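Local coordinates for uncharacterized protein (Sus scrofa, PDB 5BNF) that belongs to the ADP-ribosyl cyclase family as porcine CD38, a disulfide-rich globular protein, at residues 109-114 with 137-142. Numbering follows the deposited sequence.
Sequences LSWCGK and SVFWNL
L109 O takes a hydrogen bond from a water at 3.0 Å; the second bond of that water, to W140 NE1, is weak and implausibly short, so the link it would make between loop and helix is tentative. No direct hydrogen bond joins 109-114 to 137-142; apart from this water, the contact is aromatic. W111 pushes the outer rim of its six-membered ring against F139: CH2 comes to 3.5 Å from F139 CD2, and CZ2 lies 3.6 Å from F139 CB, which sits in the indole plane. This is an offset edge-to-face pair, with W111 presenting the edge and F139 the face, ring planes at 77° and centroids 5.3 Å apart. With W111 CG between its own backbone N and carbonyl carbon (chi1 67°), the six-membered ring ends at the helix, where F139, CG anti to its backbone N, presents its ring. W140 completes the cluster more loosely, its NE1 3.9 Å from W111 CH2 and its plane inclined 46° to that of W111. F139 CE2 stands 3.8 Å above the middle of the W140 indole. In the fold, a loop from the helical part of the chain meets helix 135-149 here, the helix that leads on to strand 153-160 of the four-stranded parallel sheet. F10, F41 and F45 bring further rings to W111, while the side chain of A106, on helix 101-106, touches W111, F139 and W140. The indole N-H of W111 is used outside the two segments, in a hydrogen bond between NE1 and Y58 OH, and one residue further along C112 is tied to C125 by a disulfide.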
ATOM      1  N   LEU A 109      -4.868 -10.782   1.502  1.00 34.11           N
ATOM      2  CA  LEU A 109      -5.532 -11.711   0.597  1.00 33.57           C
ATOM      3  C   LEU A 109      -4.746 -12.022  -0.680  1.00 31.79           C
ATOM      4  O   LEU A 109      -3.805 -11.311  -1.033  1.00 26.45           O
ATOM      5  CB  LEU A 109      -6.908 -11.155   0.235  1.00 33.46           C
ATOM      6  CG  LEU A 109      -8.060 -11.304   1.239  1.00 38.25           C
ATOM      7  CD1 LEU A 109      -7.621 -11.030   2.658  1.00 24.24           C
ATOM      8  CD2 LEU A 109      -9.170 -10.355   0.819  1.00 36.65           C
ATOM      9  N   SER A 110      -5.140 -13.101  -1.351  1.00 30.28           N
ATOM     10  CA  SER A 110      -4.521 -13.522  -2.607  1.00 31.94           C
ATOM     11  C   SER A 110      -5.611 -13.767  -3.641  1.00 33.05           C
ATOM     12  O   SER A 110      -6.622 -14.400  -3.344  1.00 34.79           O
ATOM     13  CB  SER A 110      -3.721 -14.810  -2.413  1.00 41.00           C
ATOM     14  OG  SER A 110      -2.445 -14.537  -1.864  1.00 48.79           O
ATOM     15  N   TRP A 111      -5.412 -13.274  -4.858  1.00 30.82           N
ATOM     16  CA  TRP A 111      -6.417 -13.467  -5.891  1.00 21.22           C
ATOM     17  C   TRP A 111      -5.872 -13.453  -7.321  1.00 28.79           C
ATOM     18  O   TRP A 111      -4.856 -12.826  -7.619  1.00 21.09           O
ATOM     19  CB  TRP A 111      -7.510 -12.403  -5.743  1.00 19.68           C
ATOM     20  CG  TRP A 111      -7.065 -10.987  -6.030  1.00 28.57           C
ATOM     21  CD1 TRP A 111      -7.091 -10.351  -7.237  1.00 13.20           C
ATOM     22  CD2 TRP A 111      -6.522 -10.042  -5.094  1.00 16.41           C
ATOM     23  NE1 TRP A 111      -6.601  -9.076  -7.114  1.00 21.51           N
ATOM     24  CE2 TRP A 111      -6.243  -8.860  -5.811  1.00 16.55           C
ATOM     25  CE3 TRP A 111      -6.243 -10.080  -3.726  1.00 18.39           C
ATOM     26  CZ2 TRP A 111      -5.702  -7.722  -5.205  1.00 28.92           C
ATOM     27  CZ3 TRP A 111      -5.705  -8.948  -3.120  1.00 23.82           C
ATOM     28  CH2 TRP A 111      -5.440  -7.786  -3.859  1.00 26.39           C
ATOM     29  N   CYS A 112      -6.560 -14.182  -8.192  1.00 26.37           N
ATOM     30  CA  CYS A 112      -6.221 -14.259  -9.602  1.00 31.04           C
ATOM     31  C   CYS A 112      -7.260 -15.110 -10.301  1.00 36.59           C
ATOM     32  O   CYS A 112      -7.800 -16.063  -9.727  1.00 32.03           O
ATOM     33  CB  CYS A 112      -4.826 -14.840  -9.826  1.00 24.18           C
ATOM     34  SG  CYS A 112      -4.583 -16.592  -9.423  1.00 42.95           S
ATOM     35  N   GLY A 113      -7.561 -14.739 -11.537  1.00 33.02           N
ATOM     36  CA  GLY A 113      -8.547 -15.468 -12.297  1.00 34.12           C
ATOM     37  C   GLY A 113      -7.915 -16.478 -13.221  1.00 35.47           C
ATOM     38  O   GLY A 113      -6.773 -16.892 -13.023  1.00 30.95           O
ATOM     39  N   LYS A 114      -8.669 -16.860 -14.242  1.00 27.76           N
ATOM     40  CA  LYS A 114      -8.216 -17.835 -15.210  1.00 31.46           C
ATOM     41  C   LYS A 114      -9.092 -17.744 -16.460  1.00 33.85           C
ATOM     42  O   LYS A 114     -10.318 -17.687 -16.359  1.00 34.14           O
ATOM     43  CB  LYS A 114      -8.319 -19.221 -14.583  1.00 37.15           C
ATOM     44  CG  LYS A 114      -7.975 -20.382 -15.481  1.00 46.27           C
ATOM     45  CD  LYS A 114      -8.073 -21.673 -14.687  1.00 62.53           C
ATOM     46  CE  LYS A 114      -7.821 -22.899 -15.545  1.00 64.60           C
ATOM     47  NZ  LYS A 114      -7.896 -24.135 -14.724  1.00 68.23           N
ATOM     48  N   SER A 137      -0.106  -7.662  -7.327  1.00 24.22           N
ATOM     49  CA  SER A 137       0.921  -6.642  -7.343  1.00 22.30           C
ATOM     50  C   SER A 137       0.440  -5.350  -7.987  1.00 29.70           C
ATOM     51  O   SER A 137       0.696  -4.261  -7.476  1.00 32.01           O
ATOM     52  CB  SER A 137       2.155  -7.163  -8.065  1.00 20.81           C
ATOM     53  OG  SER A 137       2.667  -8.290  -7.383  1.00 23.94           O
ATOM     54  N   VAL A 138      -0.258  -5.457  -9.108  1.00 20.32           N
ATOM     55  CA  VAL A 138      -0.732  -4.258  -9.770  1.00 16.80           C
ATOM     56  C   VAL A 138      -1.668  -3.502  -8.854  1.00 13.80           C
ATOM     57  O   VAL A 138      -1.612  -2.279  -8.759  1.00 22.18           O
ATOM     58  CB  VAL A 138      -1.435  -4.585 -11.077  1.00 15.20           C
ATOM     59  CG1 VAL A 138      -2.227  -3.386 -11.561  1.00 17.32           C
ATOM     60  CG2 VAL A 138      -0.381  -4.979 -12.117  1.00 24.04           C
ATOM     61  N   PHE A 139      -2.523  -4.242  -8.171  1.00 21.58           N
ATOM     62  CA  PHE A 139      -3.447  -3.641  -7.242  1.00 28.27           C
ATOM     63  C   PHE A 139      -2.665  -2.829  -6.209  1.00 27.72           C
ATOM     64  O   PHE A 139      -2.754  -1.603  -6.159  1.00 35.62           O
ATOM     65  CB  PHE A 139      -4.242  -4.720  -6.527  1.00 25.39           C
ATOM     66  CG  PHE A 139      -5.077  -4.188  -5.413  1.00 31.88           C
ATOM     67  CD1 PHE A 139      -6.234  -3.481  -5.682  1.00 22.84           C
ATOM     68  CD2 PHE A 139      -4.685  -4.352  -4.092  1.00 35.80           C
ATOM     69  CE1 PHE A 139      -6.990  -2.936  -4.641  1.00 38.55           C
ATOM     70  CE2 PHE A 139      -5.435  -3.811  -3.051  1.00 26.98           C
ATOM     71  CZ  PHE A 139      -6.587  -3.105  -3.326  1.00 35.88           C
ATOM     72  N   TRP A 140      -1.889  -3.530  -5.392  1.00 26.71           N
ATOM     73  CA  TRP A 140      -1.107  -2.882  -4.353  1.00 30.48           C
ATOM     74  C   TRP A 140      -0.206  -1.768  -4.864  1.00 29.36           C
ATOM     75  O   TRP A 140      -0.013  -0.763  -4.185  1.00 31.05           O
ATOM     76  CB  TRP A 140      -0.297  -3.928  -3.595  1.00 24.44           C
ATOM     77  CG  TRP A 140      -1.162  -4.805  -2.751  1.00 23.00           C
ATOM     78  CD1 TRP A 140      -1.425  -6.126  -2.943  1.00 33.69           C
ATOM     79  CD2 TRP A 140      -1.889  -4.417  -1.586  1.00 24.80           C
ATOM     80  NE1 TRP A 140      -2.271  -6.590  -1.968  1.00 40.50           N
ATOM     81  CE2 TRP A 140      -2.571  -5.559  -1.119  1.00 38.31           C
ATOM     82  CE3 TRP A 140      -2.029  -3.213  -0.886  1.00 24.49           C
ATOM     83  CZ2 TRP A 140      -3.383  -5.536   0.016  1.00 45.51           C
ATOM     84  CZ3 TRP A 140      -2.836  -3.190   0.243  1.00 31.06           C
ATOM     85  CH2 TRP A 140      -3.502  -4.344   0.683  1.00 27.00           C
ATOM     86  N   ASN A 141       0.335  -1.942  -6.063  1.00 28.37           N
ATOM     87  CA  ASN A 141       1.200  -0.937  -6.661  1.00 27.53           C
ATOM     88  C   ASN A 141       0.412   0.329  -6.948  1.00 29.27           C
ATOM     89  O   ASN A 141       0.894   1.435  -6.717  1.00 29.71           O
ATOM     90  CB  ASN A 141       1.790  -1.459  -7.960  1.00 41.02           C
ATOM     91  CG  ASN A 141       3.282  -1.310  -8.013  1.00 61.43           C
ATOM     92  OD1 ASN A 141       3.808  -0.197  -8.088  1.00 51.88           O
ATOM     93  ND2 ASN A 141       3.984  -2.437  -7.965  1.00 62.56           N
ATOM     94  N   LEU A 142      -0.807   0.159  -7.452  1.00 29.04           N
ATOM     95  CA  LEU A 142      -1.671   1.287  -7.771  1.00 29.97           C
ATOM     96  C   LEU A 142      -2.224   1.969  -6.508  1.00 36.40           C
ATOM     97  O   LEU A 142      -2.288   3.193  -6.430  1.00 40.63           O
ATOM     98  CB  LEU A 142      -2.830   0.816  -8.650  1.00 23.05           C
ATOM     99  CG  LEU A 142      -3.918   1.838  -8.972  1.00 26.86           C
ATOM    100  CD1 LEU A 142      -3.294   3.088  -9.606  1.00 25.30           C
ATOM    101  CD2 LEU A 142      -4.943   1.203  -9.901  1.00 40.33           C
TER
HETATM  102  O   HOH W   1      -2.170  -8.793  -0.748  1.00 40.47           O